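Local coordinates for precorrin-6y methylase (Rhodobacter capsulatus, PDB 3NJR), which is the C-terminal domain of an S-adenosylmethionine-dependent enzyme that methylates precorrin-6Y at C5 and C15 in cobalamin biosynthesis, at residues A33-I38 with E84-R89; L51-G56 with C74-R79; L59-G64 with A80-P85; E124-G129 with T148-N153. All coordinates share one frame; numbering follows the deposited sequence.

Interactions 3 and 4 are parallel strand pairs of one central sheet, with centres about 10 Å apart; they are stitched together because strands 58-62 and 125-128 are neighbours, as the 2.8 Å separation of Phe127 N and Trp60 O indicates. Interaction 2 lies at the N-terminal ends of these strands and touches both, with Leu51 O 2.8 Å from Arg149 NH1 and Arg79 O 2.8 Å from Leu59 N. Interaction 1 sits at the other end, sharing Glu84 and Pro85 with interaction 3; the centres of interactions 1 and 2 are about 22 Å apart. S-adenosyl-L-homocysteine meets interactions 1 and 3 and also touches Phe127 and Gly129 of interaction 4.

Interaction 1. Residues A33-I38 with E84-R89; sequences AHDGQI and EPRADR. With SAH (S-adenosyl-L-homocysteine), chain C.
Arg89 reaches from the first turn of helix 87-99 to Asp35 in the loop ahead of helix 41-51, forming a salt bridge with NE 2.8 Å from OD2. The carboxylate and guanidinium planes stand 68° apart, and the bonds from NE to both oxygens are weak, so this is not a flat, two-pronged pairing. Gln37 lays its CG over a face of the same guanidinium, while SAH O3' also lies over a face, 3.0 Å from Arg89 NH1.

Asp35 is held by its own loop: CG sits between the backbone N and the carbonyl carbon (chi1 68°), which lets OD1 accept from Gln37 N at 3.0 Å, an Asx turn. Behind Arg89, Arg86 at the N-cap position grips Asp88 side-on, with NE and NH2 both directed to OD2; the NH2 bond measures 2.6 Å. Glu84 binds the ribose through two hydrogen bonds, SAH O3' to OE1 and SAH O2' to OE2, each 2.7 Å. Arg86 N donates to the anti lone pair of Glu84 OE2 and Gly65 N to OE1, so second-shell amides orient the carboxylate.

With Asp35 OD2 only 3.7 Å from Asp88 OD1, the two arginines probably offset the mutual repulsion of the carboxylates, and the close mix of two carboxylates and two guanidinium groups would tie the loop to the helix start at the rim of the cofactor pocket.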
# COMPACT_ATOMS: atom_id res chain seq x y z
N ALA A 33 -4.42 -7.00 -29.52
CA ALA A 33 -3.92 -8.36 -29.60
C ALA A 33 -2.79 -8.49 -28.57
O ALA A 33 -1.85 -7.70 -28.58
CB ALA A 33 -3.39 -8.61 -30.98
N HIS A 34 -2.89 -9.46 -27.67
CA HIS A 34 -1.84 -9.70 -26.70
C HIS A 34 -1.93 -11.15 -26.30
O HIS A 34 -2.88 -11.84 -26.67
CB HIS A 34 -2.01 -8.81 -25.47
CG HIS A 34 -3.23 -9.13 -24.66
ND1 HIS A 34 -4.46 -8.54 -24.89
CD2 HIS A 34 -3.42 -9.99 -23.64
CE1 HIS A 34 -5.34 -9.02 -24.04
NE2 HIS A 34 -4.74 -9.91 -23.27
N ASP A 35 -0.95 -11.61 -25.52
CA ASP A 35 -0.85 -13.02 -25.18
C ASP A 35 -0.93 -13.30 -23.70
O ASP A 35 -0.76 -14.43 -23.27
CB ASP A 35 0.42 -13.65 -25.78
CG ASP A 35 1.72 -13.11 -25.14
OD1 ASP A 35 1.69 -12.23 -24.24
OD2 ASP A 35 2.80 -13.60 -25.56
N GLY A 36 -1.18 -12.26 -22.90
CA GLY A 36 -1.08 -12.39 -21.44
C GLY A 36 -0.00 -11.52 -20.80
O GLY A 36 -0.06 -11.28 -19.60
N GLN A 37 0.96 -11.05 -21.60
CA GLN A 37 2.06 -10.22 -21.07
C GLN A 37 1.85 -8.70 -21.18
O GLN A 37 2.75 -7.92 -20.85
CB GLN A 37 3.39 -10.63 -21.72
CG GLN A 37 4.65 -10.24 -20.92
CD GLN A 37 4.57 -10.60 -19.42
OE1 GLN A 37 4.13 -11.70 -19.05
NE2 GLN A 37 4.99 -9.66 -18.56
N ILE A 38 0.67 -8.28 -21.62
CA ILE A 38 0.34 -6.86 -21.84
C ILE A 38 0.59 -5.99 -20.59
O ILE A 38 0.53 -6.49 -19.48
CB ILE A 38 -1.14 -6.74 -22.34
CG1 ILE A 38 -1.45 -5.33 -22.85
CG2 ILE A 38 -2.13 -7.20 -21.26
CD1 ILE A 38 -2.62 -5.25 -23.83
N GLU A 84 11.25 -6.49 -29.61
CA GLU A 84 10.82 -7.71 -28.90
C GLU A 84 11.51 -8.98 -29.48
O GLU A 84 11.53 -9.16 -30.72
CB GLU A 84 9.29 -7.82 -28.96
CG GLU A 84 8.65 -9.16 -28.55
CD GLU A 84 8.96 -9.58 -27.11
OE1 GLU A 84 8.61 -8.84 -26.15
OE2 GLU A 84 9.56 -10.67 -26.94
N PRO A 85 12.10 -9.84 -28.62
CA PRO A 85 12.76 -11.03 -29.19
C PRO A 85 11.79 -12.10 -29.70
O PRO A 85 12.03 -12.69 -30.75
CB PRO A 85 13.64 -11.57 -28.05
CG PRO A 85 13.01 -11.03 -26.81
CD PRO A 85 12.43 -9.69 -27.19
N ARG A 86 10.70 -12.31 -28.98
CA ARG A 86 9.82 -13.45 -29.26
C ARG A 86 8.95 -13.29 -30.51
O ARG A 86 8.07 -12.42 -30.56
CB ARG A 86 8.95 -13.77 -28.04
CG ARG A 86 9.74 -14.31 -26.87
CD ARG A 86 8.84 -14.75 -25.75
NE ARG A 86 7.67 -15.44 -26.27
CZ ARG A 86 6.72 -15.97 -25.51
NH1 ARG A 86 6.80 -15.91 -24.19
NH2 ARG A 86 5.67 -16.56 -26.08
N ALA A 87 9.21 -14.13 -31.50
CA ALA A 87 8.46 -14.11 -32.76
C ALA A 87 6.94 -14.14 -32.58
O ALA A 87 6.21 -13.51 -33.36
CB ALA A 87 8.91 -15.24 -33.66
N ASP A 88 6.45 -14.88 -31.58
CA ASP A 88 5.01 -15.02 -31.39
C ASP A 88 4.42 -13.72 -30.84
O ASP A 88 3.30 -13.36 -31.17
CB ASP A 88 4.64 -16.25 -30.54
CG ASP A 88 4.90 -16.05 -29.04
OD1 ASP A 88 3.92 -15.91 -28.28
OD2 ASP A 88 6.08 -16.04 -28.63
N ARG A 89 5.19 -13.01 -30.03
CA ARG A 89 4.74 -11.72 -29.50
C ARG A 89 4.84 -10.62 -30.54
O ARG A 89 3.98 -9.74 -30.61
CB ARG A 89 5.51 -11.36 -28.24
CG ARG A 89 5.31 -12.34 -27.12
CD ARG A 89 5.76 -11.74 -25.84
NE ARG A 89 5.01 -12.19 -24.68
CZ ARG A 89 5.55 -12.71 -23.58
NH1 ARG A 89 6.87 -12.84 -23.48
NH2 ARG A 89 4.78 -13.08 -22.57
N SAH C . 5.13 -3.17 -22.40
CA SAH C . 4.57 -4.52 -22.74
CB SAH C . 4.60 -5.41 -21.50
CG SAH C . 5.45 -6.67 -21.70
SD SAH C . 6.93 -6.57 -20.73
C SAH C . 3.18 -4.38 -23.32
O SAH C . 2.69 -5.24 -24.05
OXT SAH C . 2.49 -3.40 -23.09
C5' SAH C . 7.75 -8.12 -21.01
C4' SAH C . 8.29 -8.30 -22.44
O4' SAH C . 9.64 -7.82 -22.61
C3' SAH C . 8.32 -9.78 -22.81
O3' SAH C . 7.48 -9.99 -23.94
C2' SAH C . 9.76 -10.10 -23.18
O2' SAH C . 9.88 -10.97 -24.31
C1' SAH C . 10.37 -8.73 -23.45
N9 SAH C . 11.85 -8.75 -23.25
C8 SAH C . 12.52 -9.45 -22.31
N7 SAH C . 13.85 -9.27 -22.42
C5 SAH C . 14.07 -8.44 -23.45
C6 SAH C . 15.25 -7.82 -24.11
N6 SAH C . 16.49 -8.10 -23.64
N1 SAH C . 15.07 -6.99 -25.17
C2 SAH C . 13.83 -6.72 -25.63
N3 SAH C . 12.71 -7.25 -25.08
C4 SAH C . 12.75 -8.09 -24.01

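Interaction 2. Residues L51-G56 with C74-R79; sequences LAPRRG and CLAGGR
Gly56 and Gly77 bring two turns together, their touching parts running 52° apart in direction, with a hydrogen bond from Gly56 N to Gly77 O at 3.0 Å. The donor stands 54° out of the carbonyl plane, so the peptides meet at a slant unlike strand pairing. Gly77 has positive phi and ends helix 68-75 in a Schellman motif, with Gly77 N bonded to Cys74 O; Gly56 also takes positive phi.

Arg79 answers from the next strand. Its chain bends at chi3, bringing NE 3.0 Å from Gly56 O, and NH2 adds a weak bond to that oxygen. The oxygen lies at the edge of the guanidinium, 17° from its plane, so one carbonyl is gripped by two nitrogens of the same group. Arg55 sends NH1 toward the helix end, where Gly77 CA lies at the edge of its guanidinium. On the apolar side, Pro53 CG rests 4.0 Å from Ala76 CB. Arg54 turns the other way, and its NH1 donates to a lone pair of Ala52 O at 2.8 Å, closing a local bond within the turn that follows helix 41-51.

Pro53 also packs on Trp73 of helix 68-75, and Val24 of the second subunit touches both Pro53 and Ala76, placing this corner at a subunit interface. The contact thus joins the exits of helices 41-51 and 68-75 just where the polypeptide enters the sheet each time, through strand 58-62 and strand 79-84.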
# COMPACT_ATOMS: atom_id res chain seq x y z
N LEU A 51 5.85 9.53 -20.30
CA LEU A 51 6.52 9.58 -21.60
C LEU A 51 6.23 10.91 -22.28
O LEU A 51 7.12 11.50 -22.90
CB LEU A 51 6.10 8.39 -22.49
CG LEU A 51 6.74 7.04 -22.15
CD1 LEU A 51 6.05 5.89 -22.83
CD2 LEU A 51 8.21 7.03 -22.52
N ALA A 52 4.99 11.39 -22.13
CA ALA A 52 4.59 12.75 -22.57
C ALA A 52 4.84 13.02 -24.05
O ALA A 52 5.54 13.95 -24.38
CB ALA A 52 5.28 13.82 -21.71
N PRO A 53 4.23 12.22 -24.95
CA PRO A 53 4.40 12.40 -26.41
C PRO A 53 4.11 13.83 -26.89
O PRO A 53 3.12 14.44 -26.45
CB PRO A 53 3.35 11.46 -27.01
CG PRO A 53 2.92 10.56 -25.93
CD PRO A 53 3.32 11.10 -24.62
N ARG A 54 4.98 14.39 -27.74
CA ARG A 54 4.64 15.58 -28.52
C ARG A 54 4.57 15.06 -29.93
O ARG A 54 5.17 14.04 -30.24
CB ARG A 54 5.72 16.67 -28.43
CG ARG A 54 5.69 17.56 -27.19
CD ARG A 54 6.28 16.87 -25.97
NE ARG A 54 6.51 17.84 -24.90
CZ ARG A 54 6.75 17.52 -23.62
NH1 ARG A 54 6.78 16.24 -23.24
NH2 ARG A 54 6.96 18.48 -22.72
N ARG A 55 3.86 15.77 -30.79
CA ARG A 55 3.63 15.37 -32.19
C ARG A 55 4.95 14.97 -32.87
O ARG A 55 5.92 15.72 -32.83
CB ARG A 55 2.94 16.54 -32.93
CG ARG A 55 1.69 16.16 -33.75
CD ARG A 55 0.51 17.12 -33.45
NE ARG A 55 -0.83 16.56 -33.69
CZ ARG A 55 -1.18 15.27 -33.70
NH1 ARG A 55 -0.30 14.30 -33.46
NH2 ARG A 55 -2.43 14.93 -33.95
N GLY A 56 4.97 13.78 -33.47
CA GLY A 56 6.09 13.34 -34.30
C GLY A 56 7.35 12.83 -33.60
O GLY A 56 8.27 12.30 -34.27
N CYS A 74 1.95 6.24 -30.35
CA CYS A 74 1.70 6.63 -31.75
C CYS A 74 0.30 7.20 -32.00
O CYS A 74 0.15 8.08 -32.85
CB CYS A 74 1.94 5.45 -32.67
SG CYS A 74 3.70 4.97 -32.77
N LEU A 75 -0.70 6.70 -31.27
CA LEU A 75 -2.06 7.26 -31.33
C LEU A 75 -2.09 8.69 -30.82
O LEU A 75 -2.88 9.50 -31.31
CB LEU A 75 -3.10 6.40 -30.61
CG LEU A 75 -3.50 5.13 -31.37
CD1 LEU A 75 -4.08 4.04 -30.44
CD2 LEU A 75 -4.45 5.41 -32.55
N ALA A 76 -1.21 9.02 -29.86
CA ALA A 76 -1.09 10.42 -29.42
C ALA A 76 -0.34 11.33 -30.43
O ALA A 76 -0.16 12.52 -30.18
CB ALA A 76 -0.47 10.49 -28.03
N GLY A 77 0.12 10.75 -31.54
CA GLY A 77 0.88 11.49 -32.54
C GLY A 77 2.36 11.14 -32.73
O GLY A 77 2.97 11.57 -33.70
N GLY A 78 2.95 10.36 -31.82
CA GLY A 78 4.34 9.95 -31.99
C GLY A 78 4.59 8.94 -33.10
O GLY A 78 3.66 8.50 -33.80
N ARG A 79 5.87 8.61 -33.29
CA ARG A 79 6.35 7.45 -34.06
C ARG A 79 7.13 6.54 -33.09
O ARG A 79 7.65 7.03 -32.09
CB ARG A 79 7.27 7.87 -35.21
CG ARG A 79 6.71 8.95 -36.13
CD ARG A 79 7.79 9.42 -37.11
NE ARG A 79 8.74 10.33 -36.46
CZ ARG A 79 10.07 10.15 -36.40
NH1 ARG A 79 10.64 9.11 -36.99
NH2 ARG A 79 10.83 11.04 -35.77

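Interaction 3. Residues L59-G64 with A80-P85; sequences LWDIGG and AITIEP. With SAH (S-adenosyl-L-homocysteine), chain C.
Strands 58-62 and 79-84 are the two strands of a beta-alpha-beta unit, and Leu59 to Ile62 pair in parallel with Ala80 to Ile83. The axes of 59-62 and 80-84 approach to 4.8 Å at 14°. Within these residues the ladder runs from Ile81 N to Leu59 O at 2.8 Å through Asp61 N to Ile81 O and Ile83 N to Asp61 O, the last nearly straight at 177°.

On one face, Asp61 and Thr82 lie side by side and point the same way. Asp61 CG is anti to the backbone N (chi1 173°), which sets OD2 beside Thr82 CG2 at 3.9 Å; Asp61 OD2 and Thr82 OG1 are both hydrogen-bonded to Ser70 OG of the connecting helix 68-75. Ile62 and Ile83 cover the opposite face, their CG1 atoms 4.2 Å apart.

This right-handed crossover opens the Rossmann-like methyltransferase fold, in which a glycine-rich loop follows the first strand and an acidic residue ends the second; here these are Gly63-Gly64 and Glu84. Where the strands part, Ile83 O accepts from Gly63 N and Gly64 N, each at 3.0 Å. The Gly63 bond lies nearly along the carbonyl axis, whereas Gly64 N stands above the carbonyl plane. The adenine edge of SAH lies between the two segments, N3 being 3.2 Å from Gly63 CA on one side of the ring plane and 3.2 Å from Pro85 CD on the other.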
# COMPACT_ATOMS: atom_id res chain seq x y z
N LEU A 59 9.86 7.15 -30.31
CA LEU A 59 10.01 6.29 -29.13
C LEU A 59 10.79 4.98 -29.40
O LEU A 59 10.49 4.22 -30.34
CB LEU A 59 8.64 5.96 -28.50
CG LEU A 59 8.61 5.01 -27.28
CD1 LEU A 59 9.04 5.69 -25.98
CD2 LEU A 59 7.28 4.32 -27.09
N TRP A 60 11.78 4.69 -28.56
CA TRP A 60 12.31 3.34 -28.47
C TRP A 60 11.51 2.65 -27.39
O TRP A 60 11.51 3.09 -26.26
CB TRP A 60 13.81 3.35 -28.09
CG TRP A 60 14.73 3.64 -29.24
CD1 TRP A 60 14.38 3.97 -30.52
CD2 TRP A 60 16.16 3.64 -29.21
NE1 TRP A 60 15.48 4.16 -31.28
CE2 TRP A 60 16.60 3.97 -30.51
CE3 TRP A 60 17.12 3.41 -28.21
CZ2 TRP A 60 17.97 4.07 -30.84
CZ3 TRP A 60 18.47 3.51 -28.54
CH2 TRP A 60 18.88 3.83 -29.84
N ASP A 61 10.82 1.57 -27.74
CA ASP A 61 10.08 0.78 -26.76
C ASP A 61 10.80 -0.54 -26.58
O ASP A 61 10.65 -1.45 -27.40
CB ASP A 61 8.61 0.58 -27.21
CG ASP A 61 7.79 -0.38 -26.31
OD1 ASP A 61 8.34 -0.95 -25.31
OD2 ASP A 61 6.58 -0.57 -26.60
N ILE A 62 11.59 -0.65 -25.53
CA ILE A 62 12.31 -1.89 -25.27
C ILE A 62 11.46 -2.86 -24.46
O ILE A 62 10.93 -2.50 -23.41
CB ILE A 62 13.67 -1.64 -24.59
CG1 ILE A 62 14.58 -0.84 -25.54
CG2 ILE A 62 14.32 -2.96 -24.20
CD1 ILE A 62 15.47 0.14 -24.84
N GLY A 63 11.32 -4.08 -24.96
CA GLY A 63 10.51 -5.08 -24.28
C GLY A 63 9.06 -4.98 -24.72
O GLY A 63 8.14 -5.10 -23.90
N GLY A 64 8.87 -4.77 -26.01
CA GLY A 64 7.56 -4.50 -26.58
C GLY A 64 6.44 -5.37 -26.05
O GLY A 64 5.38 -4.86 -25.71
N ALA A 80 7.21 5.24 -33.38
CA ALA A 80 7.88 4.31 -32.47
C ALA A 80 8.57 3.17 -33.17
O ALA A 80 8.09 2.69 -34.21
CB ALA A 80 6.91 3.76 -31.47
N ILE A 81 9.70 2.72 -32.61
CA ILE A 81 10.31 1.44 -32.96
C ILE A 81 10.17 0.52 -31.74
O ILE A 81 10.56 0.90 -30.63
CB ILE A 81 11.80 1.59 -33.34
CG1 ILE A 81 11.95 2.41 -34.61
CG2 ILE A 81 12.46 0.22 -33.51
CD1 ILE A 81 13.29 3.05 -34.76
N THR A 82 9.64 -0.68 -31.95
CA THR A 82 9.27 -1.59 -30.86
C THR A 82 10.12 -2.84 -30.92
O THR A 82 10.04 -3.58 -31.88
CB THR A 82 7.77 -1.96 -30.97
OG1 THR A 82 7.00 -0.76 -31.06
CG2 THR A 82 7.30 -2.79 -29.77
N ILE A 83 10.91 -3.08 -29.88
CA ILE A 83 11.91 -4.15 -29.85
C ILE A 83 11.46 -5.32 -29.00
O ILE A 83 11.31 -5.18 -27.79
CB ILE A 83 13.22 -3.62 -29.19
CG1 ILE A 83 13.40 -2.10 -29.41
CG2 ILE A 83 14.45 -4.49 -29.56
CD1 ILE A 83 13.75 -1.69 -30.81
N GLU A 84 11.25 -6.49 -29.61
CA GLU A 84 10.82 -7.71 -28.90
C GLU A 84 11.51 -8.98 -29.48
O GLU A 84 11.53 -9.16 -30.72
CB GLU A 84 9.29 -7.82 -28.96
CG GLU A 84 8.65 -9.16 -28.55
CD GLU A 84 8.96 -9.58 -27.11
OE1 GLU A 84 8.61 -8.84 -26.15
OE2 GLU A 84 9.56 -10.67 -26.94
N PRO A 85 12.10 -9.84 -28.62
CA PRO A 85 12.76 -11.03 -29.19
C PRO A 85 11.79 -12.10 -29.70
O PRO A 85 12.03 -12.69 -30.75
CB PRO A 85 13.64 -11.57 -28.05
CG PRO A 85 13.01 -11.03 -26.81
CD PRO A 85 12.43 -9.69 -27.19
N SAH C . 5.13 -3.17 -22.40
CA SAH C . 4.57 -4.52 -22.74
CB SAH C . 4.60 -5.41 -21.50
CG SAH C . 5.45 -6.67 -21.70
SD SAH C . 6.93 -6.57 -20.73
C SAH C . 3.18 -4.38 -23.32
O SAH C . 2.69 -5.24 -24.05
OXT SAH C . 2.49 -3.40 -23.09
C5' SAH C . 7.75 -8.12 -21.01
C4' SAH C . 8.29 -8.30 -22.44
O4' SAH C . 9.64 -7.82 -22.61
C3' SAH C . 8.32 -9.78 -22.81
O3' SAH C . 7.48 -9.99 -23.94
C2' SAH C . 9.76 -10.10 -23.18
O2' SAH C . 9.88 -10.97 -24.31
C1' SAH C . 10.37 -8.73 -23.45
N9 SAH C . 11.85 -8.75 -23.25
C8 SAH C . 12.52 -9.45 -22.31
N7 SAH C . 13.85 -9.27 -22.42
C5 SAH C . 14.07 -8.44 -23.45
C6 SAH C . 15.25 -7.82 -24.11
N6 SAH C . 16.49 -8.10 -23.64
N1 SAH C . 15.07 -6.99 -25.17
C2 SAH C . 13.83 -6.72 -25.63
N3 SAH C . 12.71 -7.25 -25.08
C4 SAH C . 12.75 -8.09 -24.01

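Interaction 4. Residues E124-G129 with T148-N153; sequences EAVFIG and TRIVAN
Arg149 O takes the shortest bond of this contact, from Val126 N at 2.8 Å. This is one rung of a parallel ladder that starts with Arg149 N to Glu124 O at 3.3 Å. Val151 N donates to Val126 O, and Ile128 N to Val151 O at 2.9 Å; beyond them the bond from Asn153 N to Ile128 O is weak. The axes of 125-128 and 149-153 differ by 12°, which fits this regular register.

Phe127 and Val151 share a face. With CG anti to the backbone N (chi1 169°), the Phe127 ring extends along the sheet toward Asn153, whose ND2 comes to the ring edge, 3.5 Å from CE1. Ring and amide planes are 67° apart, and Gly129 N lies 3.4 Å above one ring face. At the start of that face, Arg149 bends at chi3, and Ala125 CB lies over a face of its guanidinium, 4.0 Å from NH1. That nitrogen is taken by a salt bridge to Glu57 and a hydrogen bond to Leu51 O. On the opposite face, Ile128 CD1 and Ile150 CG2 pack side by side at 3.6 Å, and Val126 CG2 meets Thr148 CG2.

Helix 134-143, which links the two strands, covers Ile128 and Ala152 through Tyr137, while helix 41-51 covers Phe127 and Val151 from the other side. Strand 125-128 is flanked in turn by strand 58-62, so the pair belongs to the middle of the sheet.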
# COMPACT_ATOMS: atom_id res chain seq x y z
N GLU A 124 13.57 10.44 -29.35
CA GLU A 124 13.29 11.58 -28.49
C GLU A 124 12.91 11.09 -27.06
O GLU A 124 13.13 11.81 -26.08
CB GLU A 124 12.18 12.44 -29.09
CG GLU A 124 12.63 13.49 -30.13
CD GLU A 124 12.84 12.93 -31.54
OE1 GLU A 124 12.04 12.08 -32.01
OE2 GLU A 124 13.83 13.35 -32.21
N ALA A 125 12.36 9.87 -26.98
CA ALA A 125 12.02 9.17 -25.72
C ALA A 125 12.32 7.65 -25.77
O ALA A 125 12.24 7.03 -26.84
CB ALA A 125 10.55 9.41 -25.38
N VAL A 126 12.63 7.05 -24.61
CA VAL A 126 12.81 5.57 -24.49
C VAL A 126 11.97 4.99 -23.36
O VAL A 126 11.88 5.58 -22.28
CB VAL A 126 14.24 5.16 -24.13
CG1 VAL A 126 14.44 3.66 -24.34
CG2 VAL A 126 15.28 5.97 -24.86
N PHE A 127 11.39 3.82 -23.59
CA PHE A 127 10.64 3.13 -22.56
C PHE A 127 11.21 1.76 -22.40
O PHE A 127 11.34 1.01 -23.36
CB PHE A 127 9.14 3.03 -22.91
CG PHE A 127 8.36 2.09 -21.99
CD1 PHE A 127 8.09 2.45 -20.67
CD2 PHE A 127 7.93 0.84 -22.45
CE1 PHE A 127 7.40 1.58 -19.82
CE2 PHE A 127 7.23 -0.04 -21.59
CZ PHE A 127 6.95 0.34 -20.28
N ILE A 128 11.54 1.42 -21.16
CA ILE A 128 11.98 0.07 -20.83
C ILE A 128 10.94 -0.61 -19.96
O ILE A 128 10.79 -0.28 -18.77
CB ILE A 128 13.34 0.04 -20.09
CG1 ILE A 128 14.42 0.78 -20.90
CG2 ILE A 128 13.76 -1.39 -19.84
CD1 ILE A 128 14.65 2.23 -20.50
N GLY A 129 10.17 -1.50 -20.58
CA GLY A 129 9.41 -2.54 -19.89
C GLY A 129 10.19 -3.84 -20.07
O GLY A 129 9.97 -4.81 -19.34
N THR A 148 17.02 13.31 -23.77
CA THR A 148 16.15 12.23 -24.22
C THR A 148 15.47 11.77 -22.95
O THR A 148 16.15 11.62 -21.93
CB THR A 148 16.97 11.06 -24.86
OG1 THR A 148 17.72 11.53 -25.99
CG2 THR A 148 16.07 9.89 -25.28
N ARG A 149 14.16 11.57 -22.99
CA ARG A 149 13.42 11.17 -21.80
C ARG A 149 13.45 9.66 -21.65
O ARG A 149 13.33 8.95 -22.64
CB ARG A 149 11.99 11.73 -21.83
CG ARG A 149 11.94 13.19 -22.34
CD ARG A 149 10.55 13.85 -22.29
NE ARG A 149 9.56 13.17 -23.12
CZ ARG A 149 9.30 13.45 -24.41
NH1 ARG A 149 8.37 12.76 -25.05
NH2 ARG A 149 9.98 14.38 -25.06
N ILE A 150 13.64 9.18 -20.42
CA ILE A 150 13.61 7.75 -20.08
C ILE A 150 12.49 7.41 -19.11
O ILE A 150 12.26 8.15 -18.14
CB ILE A 150 14.91 7.24 -19.42
CG1 ILE A 150 16.15 8.04 -19.87
CG2 ILE A 150 15.07 5.72 -19.64
CD1 ILE A 150 16.78 7.62 -21.18
N VAL A 151 11.81 6.29 -19.35
CA VAL A 151 10.76 5.82 -18.46
C VAL A 151 10.83 4.30 -18.33
O VAL A 151 10.82 3.58 -19.31
CB VAL A 151 9.33 6.30 -18.92
CG1 VAL A 151 8.22 5.74 -18.02
CG2 VAL A 151 9.26 7.83 -18.94
N ALA A 152 10.91 3.83 -17.09
CA ALA A 152 11.03 2.39 -16.82
C ALA A 152 10.09 1.95 -15.71
O ALA A 152 9.93 2.66 -14.74
CB ALA A 152 12.45 2.06 -16.46
N ASN A 153 9.47 0.78 -15.88
CA ASN A 153 8.70 0.11 -14.83
C ASN A 153 9.48 -1.10 -14.26
O ASN A 153 10.08 -1.85 -15.00
CB ASN A 153 7.33 -0.35 -15.34
CG ASN A 153 6.52 0.80 -15.97
OD1 ASN A 153 6.59 1.95 -15.54
ND2 ASN A 153 5.73 0.47 -16.99